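Local structure of hypothetical conserved protein TTC0263 (Thermus thermophilus, 2PL2) at residues Leu147-Glu152 with Leu178-Lys183; Ser155-Leu160 with Leu171-Lys176. The protein is of unknown function but belongs to the tetratricopeptide repeat proteins, all-helical scaffolds that in general serve as platforms for protein-protein interactions. All blocks are in the same frame, centred on the assembly; numbering follows the deposited sequence.

Both contacts join the same two antiparallel helices, 151-164 and 167-180, near the C-terminal end of a chain built entirely from helices and the turns between them. Contact 2 is nested inside contact 1: going along the chain come 147-152, 155-160, the turn of the hairpin, 171-176 and finally 178-183. Their centres lie about 10 Å apart, each about 17 Å from the centre of the chain. Contact 2 is the partly buried middle of the hairpin, whereas contact 1 closes its open end at the surface, where helix 151-164 begins and helix 167-180 stops. Together they join a helical hairpin of the kind from which tetratricopeptide repeat proteins are built.

Contact 1 (Leu147-Glu152 with Leu178-Lys183); sequences LEDTPE and LEQAPK
With CG anti to its carbonyl carbon (chi1 -60°) and the chain extended beyond it, Gln-180 sends its amide from the last turn of helix 167-180 across to the segment that leads into helix 151-164. Asp-149 answers by setting CG anti to its own backbone N (chi1 -175°), which brings the carboxylate over to that amide. NE2 of Gln-180 donates to OD1 of Asp-149 at 2.6 Å. The bond is bent, 144° at the hydrogen. The donor comes from well above the carboxylate plane, while OD1 is only modestly tilted from the amide plane, the two flat groups standing steeply against each other. The second carboxylate oxygen, OD2, forms a salt bridge with Arg-154 one turn into the helix, a second hold on the acid.

Antiparallel helix pairs of this kind are the building unit of the tetratricopeptide repeat fold, and here the start of one helix lies next to the end of its partner. Thr-150 is the N-cap of helix 151-164: its OG1 accepts a hydrogen bond from the backbone N of Ile-153. Pro-151 follows in the first turn and directs its ring at the other helix. Its CG sits 3.5 Å from CB of Gln-180, and the same CG is 3.3 Å from OE1 of that glutamine, whose chain crosses the proline ring at a slant. The backbone N of Pro-151 also comes close to OE1, at 3.2 Å, but carries no hydrogen to give, so this approach is a packing contact. Beyond the glutamine, where Ala-181 leaves the helical conformation, the methyl CB of Ala-181 reaches CG of Pro-151 at 4.3 Å.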
loop_
_atom_site.group_PDB
_atom_site.type_symbol
_atom_site.label_atom_id
_atom_site.label_comp_id
_atom_site.label_asym_id
_atom_site.label_seq_id
_atom_site.Cartn_x
_atom_site.Cartn_y
_atom_site.Cartn_z
ATOM N N LEU A 147 4.083 -23.251 14.373
ATOM C CA LEU A 147 2.732 -23.090 14.920
ATOM C C LEU A 147 1.665 -23.185 13.834
ATOM O O LEU A 147 0.618 -23.788 14.030
ATOM C CB LEU A 147 2.612 -21.742 15.625
ATOM C CG LEU A 147 3.482 -21.568 16.868
ATOM C CD1 LEU A 147 3.505 -20.106 17.283
ATOM C CD2 LEU A 147 2.934 -22.456 17.980
ATOM N N GLU A 148 1.937 -22.585 12.682
ATOM C CA GLU A 148 0.988 -22.597 11.569
ATOM C C GLU A 148 1.767 -22.617 10.268
ATOM O O GLU A 148 2.342 -21.599 9.897
ATOM C CB GLU A 148 0.124 -21.331 11.580
ATOM C CG GLU A 148 -0.746 -21.140 12.792
ATOM C CD GLU A 148 -2.155 -21.640 12.572
ATOM O OE1 GLU A 148 -2.711 -21.351 11.490
ATOM O OE2 GLU A 148 -2.717 -22.305 13.474
ATOM N N ASP A 149 1.805 -23.753 9.578
ATOM C CA ASP A 149 2.518 -23.815 8.301
ATOM C C ASP A 149 1.537 -23.236 7.291
ATOM O O ASP A 149 0.475 -23.811 7.062
ATOM C CB ASP A 149 2.856 -25.262 7.918
ATOM C CG ASP A 149 3.708 -25.353 6.654
ATOM O OD1 ASP A 149 3.463 -24.586 5.698
ATOM O OD2 ASP A 149 4.623 -26.199 6.603
ATOM N N THR A 150 1.872 -22.093 6.702
ATOM C CA THR A 150 0.958 -21.481 5.746
ATOM C C THR A 150 1.717 -20.819 4.623
ATOM O O THR A 150 2.924 -20.591 4.731
ATOM C CB THR A 150 0.073 -20.401 6.407
ATOM O OG1 THR A 150 0.826 -19.190 6.545
ATOM C CG2 THR A 150 -0.404 -20.857 7.779
ATOM N N PRO A 151 1.022 -20.506 3.519
ATOM C CA PRO A 151 1.686 -19.860 2.384
ATOM C C PRO A 151 2.242 -18.495 2.762
ATOM O O PRO A 151 3.372 -18.149 2.383
ATOM C CB PRO A 151 0.578 -19.781 1.330
ATOM C CG PRO A 151 -0.262 -20.993 1.632
ATOM C CD PRO A 151 -0.328 -20.966 3.151
ATOM N N GLU A 152 1.450 -17.725 3.513
ATOM C CA GLU A 152 1.884 -16.403 3.951
ATOM C C GLU A 152 3.203 -16.476 4.714
ATOM O O GLU A 152 4.098 -15.659 4.482
ATOM C CB GLU A 152 0.812 -15.745 4.828
ATOM C CG GLU A 152 1.273 -14.436 5.493
ATOM C CD GLU A 152 0.208 -13.798 6.366
ATOM O OE1 GLU A 152 -0.457 -14.521 7.138
ATOM O OE2 GLU A 152 0.033 -12.560 6.293
ATOM N N LEU A 178 3.598 -22.422 -2.895
ATOM C CA LEU A 178 2.752 -22.608 -4.080
ATOM C C LEU A 178 2.050 -23.960 -4.140
ATOM O O LEU A 178 1.081 -24.117 -4.874
ATOM C CB LEU A 178 3.553 -22.365 -5.364
ATOM C CG LEU A 178 3.530 -20.876 -5.748
ATOM C CD1 LEU A 178 4.624 -20.565 -6.726
ATOM C CD2 LEU A 178 2.148 -20.523 -6.316
ATOM N N GLU A 179 2.521 -24.940 -3.375
ATOM C CA GLU A 179 1.841 -26.227 -3.364
ATOM C C GLU A 179 0.616 -26.103 -2.462
ATOM O O GLU A 179 -0.400 -26.754 -2.675
ATOM C CB GLU A 179 2.768 -27.334 -2.853
ATOM C CG GLU A 179 4.063 -27.482 -3.656
ATOM C CD GLU A 179 3.837 -27.932 -5.105
ATOM O OE1 GLU A 179 2.973 -27.340 -5.794
ATOM O OE2 GLU A 179 4.533 -28.874 -5.556
ATOM N N GLN A 180 0.703 -25.256 -1.447
ATOM C CA GLN A 180 -0.437 -25.069 -0.547
ATOM C C GLN A 180 -1.537 -24.263 -1.234
ATOM O O GLN A 180 -2.732 -24.496 -1.000
ATOM C CB GLN A 180 0.011 -24.378 0.733
ATOM C CG GLN A 180 1.043 -25.178 1.479
ATOM C CD GLN A 180 1.725 -24.364 2.552
ATOM O OE1 GLN A 180 2.140 -23.221 2.310
ATOM N NE2 GLN A 180 1.863 -24.946 3.744
ATOM N N ALA A 181 -1.131 -23.337 -2.098
ATOM C CA ALA A 181 -2.083 -22.512 -2.839
ATOM C C ALA A 181 -1.530 -22.301 -4.252
ATOM O O ALA A 181 -0.990 -21.250 -4.576
ATOM C CB ALA A 181 -2.273 -21.180 -2.124
ATOM N N PRO A 182 -1.672 -23.317 -5.113
ATOM C CA PRO A 182 -1.201 -23.320 -6.510
ATOM C C PRO A 182 -1.774 -22.236 -7.445
ATOM O O PRO A 182 -1.139 -21.860 -8.438
ATOM C CB PRO A 182 -1.541 -24.734 -6.977
ATOM C CG PRO A 182 -2.823 -24.999 -6.258
ATOM C CD PRO A 182 -2.520 -24.494 -4.845
ATOM N N LYS A 183 -2.973 -21.750 -7.152
ATOM C CA LYS A 183 -3.563 -20.709 -7.989
ATOM C C LYS A 183 -3.314 -19.309 -7.429
ATOM O O LYS A 183 -4.044 -18.375 -7.749
ATOM C CB LYS A 183 -5.068 -20.939 -8.147
ATOM C CG LYS A 183 -5.385 -22.228 -8.873
ATOM C CD LYS A 183 -6.839 -22.361 -9.264
ATOM C CE LYS A 183 -7.075 -23.719 -9.932
ATOM N NZ LYS A 183 -8.470 -23.883 -10.428
#

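Contact 2 (Ser155-Leu160 with Leu171-Lys176); sequences SALAEL and LAQYAK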
loop_
_atom_site.group_PDB
_atom_site.type_symbol
_atom_site.label_atom_id
_atom_site.label_comp_id
_atom_site.label_asym_id
_atom_site.label_seq_id
_atom_site.Cartn_x
_atom_site.Cartn_y
_atom_site.Cartn_z
ATOM N N SER A 155 6.190 -17.557 2.588
ATOM C CA SER A 155 6.618 -16.384 1.799
ATOM C C SER A 155 7.540 -15.439 2.572
ATOM O O SER A 155 8.525 -14.935 2.038
ATOM C CB SER A 155 5.416 -15.581 1.323
ATOM O OG SER A 155 4.388 -16.439 0.894
ATOM N N ALA A 156 7.210 -15.177 3.832
ATOM C CA ALA A 156 8.052 -14.304 4.647
ATOM C C ALA A 156 9.427 -14.952 4.738
ATOM O O ALA A 156 10.465 -14.292 4.528
ATOM C CB ALA A 156 7.453 -14.134 6.029
ATOM N N LEU A 157 9.423 -16.247 5.057
ATOM C CA LEU A 157 10.651 -17.029 5.153
ATOM C C LEU A 157 11.441 -16.856 3.859
ATOM O O LEU A 157 12.649 -16.608 3.880
ATOM C CB LEU A 157 10.320 -18.510 5.343
ATOM C CG LEU A 157 10.887 -19.172 6.599
ATOM C CD1 LEU A 157 10.541 -20.674 6.595
ATOM C CD2 LEU A 157 12.408 -18.968 6.647
ATOM N N ALA A 158 10.743 -16.986 2.733
ATOM C CA ALA A 158 11.351 -16.833 1.411
ATOM C C ALA A 158 12.030 -15.491 1.363
ATOM O O ALA A 158 13.221 -15.393 1.051
ATOM C CB ALA A 158 10.281 -16.917 0.319
ATOM N N GLU A 159 11.246 -14.460 1.673
ATOM C CA GLU A 159 11.720 -13.078 1.711
ATOM C C GLU A 159 12.950 -12.913 2.571
ATOM O O GLU A 159 13.894 -12.247 2.161
ATOM C CB GLU A 159 10.614 -12.151 2.214
ATOM C CG GLU A 159 9.711 -11.656 1.110
ATOM C CD GLU A 159 10.470 -10.827 0.095
ATOM O OE1 GLU A 159 10.983 -9.759 0.479
ATOM O OE2 GLU A 159 10.553 -11.243 -1.080
ATOM N N LEU A 160 12.944 -13.498 3.766
ATOM C CA LEU A 160 14.126 -13.405 4.633
ATOM C C LEU A 160 15.340 -14.120 4.012
ATOM O O LEU A 160 16.481 -13.797 4.321
ATOM C CB LEU A 160 13.840 -13.998 6.015
ATOM C CG LEU A 160 15.042 -14.048 6.970
ATOM C CD1 LEU A 160 15.612 -12.648 7.201
ATOM C CD2 LEU A 160 14.625 -14.705 8.277
ATOM N N LEU A 171 13.745 -19.877 -3.039
ATOM C CA LEU A 171 12.989 -20.518 -4.102
ATOM C C LEU A 171 12.277 -21.763 -3.570
ATOM O O LEU A 171 11.124 -22.015 -3.910
ATOM C CB LEU A 171 13.932 -20.887 -5.256
ATOM C CG LEU A 171 14.656 -19.696 -5.899
ATOM C CD1 LEU A 171 15.735 -20.188 -6.823
ATOM C CD2 LEU A 171 13.664 -18.832 -6.651
ATOM N N ALA A 172 12.959 -22.531 -2.720
ATOM C CA ALA A 172 12.363 -23.740 -2.150
ATOM C C ALA A 172 11.132 -23.434 -1.316
ATOM O O ALA A 172 10.162 -24.199 -1.324
ATOM C CB ALA A 172 13.394 -24.493 -1.302
ATOM N N GLN A 173 11.164 -22.320 -0.593
ATOM C CA GLN A 173 10.024 -21.933 0.239
ATOM C C GLN A 173 8.837 -21.457 -0.605
ATOM O O GLN A 173 7.669 -21.657 -0.221
ATOM C CB GLN A 173 10.435 -20.851 1.245
ATOM C CG GLN A 173 11.329 -21.374 2.384
ATOM C CD GLN A 173 10.574 -22.285 3.320
ATOM O OE1 GLN A 173 9.347 -22.345 3.290
ATOM N NE2 GLN A 173 11.298 -22.994 4.167
ATOM N N TYR A 174 9.120 -20.837 -1.753
ATOM C CA TYR A 174 8.032 -20.386 -2.627
ATOM C C TYR A 174 7.375 -21.614 -3.254
ATOM O O TYR A 174 6.141 -21.715 -3.324
ATOM C CB TYR A 174 8.556 -19.446 -3.732
ATOM C CG TYR A 174 8.838 -18.021 -3.278
ATOM C CD1 TYR A 174 7.852 -17.260 -2.665
ATOM C CD2 TYR A 174 10.064 -17.417 -3.523
ATOM C CE1 TYR A 174 8.073 -15.946 -2.308
ATOM C CE2 TYR A 174 10.304 -16.098 -3.174
ATOM C CZ TYR A 174 9.297 -15.361 -2.566
ATOM O OH TYR A 174 9.504 -14.044 -2.203
ATOM N N ALA A 175 8.210 -22.552 -3.710
ATOM C CA ALA A 175 7.725 -23.793 -4.337
ATOM C C ALA A 175 6.775 -24.515 -3.376
ATOM O O ALA A 175 5.744 -25.056 -3.787
ATOM C CB ALA A 175 8.901 -24.693 -4.699
ATOM N N LYS A 176 7.118 -24.514 -2.089
ATOM C CA LYS A 176 6.264 -25.149 -1.090
ATOM C C LYS A 176 4.985 -24.332 -0.907
ATOM O O LYS A 176 3.874 -24.867 -0.948
ATOM C CB LYS A 176 6.988 -25.251 0.253
ATOM C CG LYS A 176 6.180 -26.011 1.297
ATOM C CD LYS A 176 5.887 -27.435 0.819
ATOM C CE LYS A 176 4.752 -28.080 1.596
ATOM N NZ LYS A 176 5.088 -28.297 3.034
#
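Ala-158 sets its methyl over the face of the Tyr-174 ring. The two helices form a hairpin of the tetratricopeptide repeat type: the axes of the short segments 155-160 and 171-176 run antiparallel, at 166°, and approach to 8.1 Å. Such closeness suits a small residue at the interface, and CA of Ala-158 comes within 5.4 Å of CA of Gln-173.

The Ala-158 to Tyr-174 contact is a CH-pi interaction. CB of Ala-158 stands 3.5 Å from the ring centroid and only 13° off the normal, so the methyl sits almost centrally above the six carbons. Tyr-174 takes up this position with CG anti to its carbonyl carbon (chi1 -78°), laying the ring across towards helix 151-164. Ser-155, one turn before Ala-158, brings its CA obliquely to the same ring, while its OG is hydrogen-bonded to the carbonyl O of Pro-151, and Arg-190 and Tyr-191 of helix 185-195 also pack on Tyr-174.

Gln-173 lies on another flank of the interface. Its CB rests against CB of Ala-158 at 4.0 Å; the chain then bends at chi2 and carries the amide past the tip of Leu-157, where CD1 of Leu-157 is 3.4 Å from NE2 of Gln-173. OE1 of Gln-173 is hydrogen-bonded to NH2 of Arg-154. Near the tyrosine hydroxyl, Glu-159 folds its bent chain back so that OE2 forms a salt bridge with Arg-20 of the second subunit, which also packs on Tyr-174; OE2 of Glu-159 lies 3.2 Å from OH of Tyr-174, at an angle too poor for a hydrogen bond.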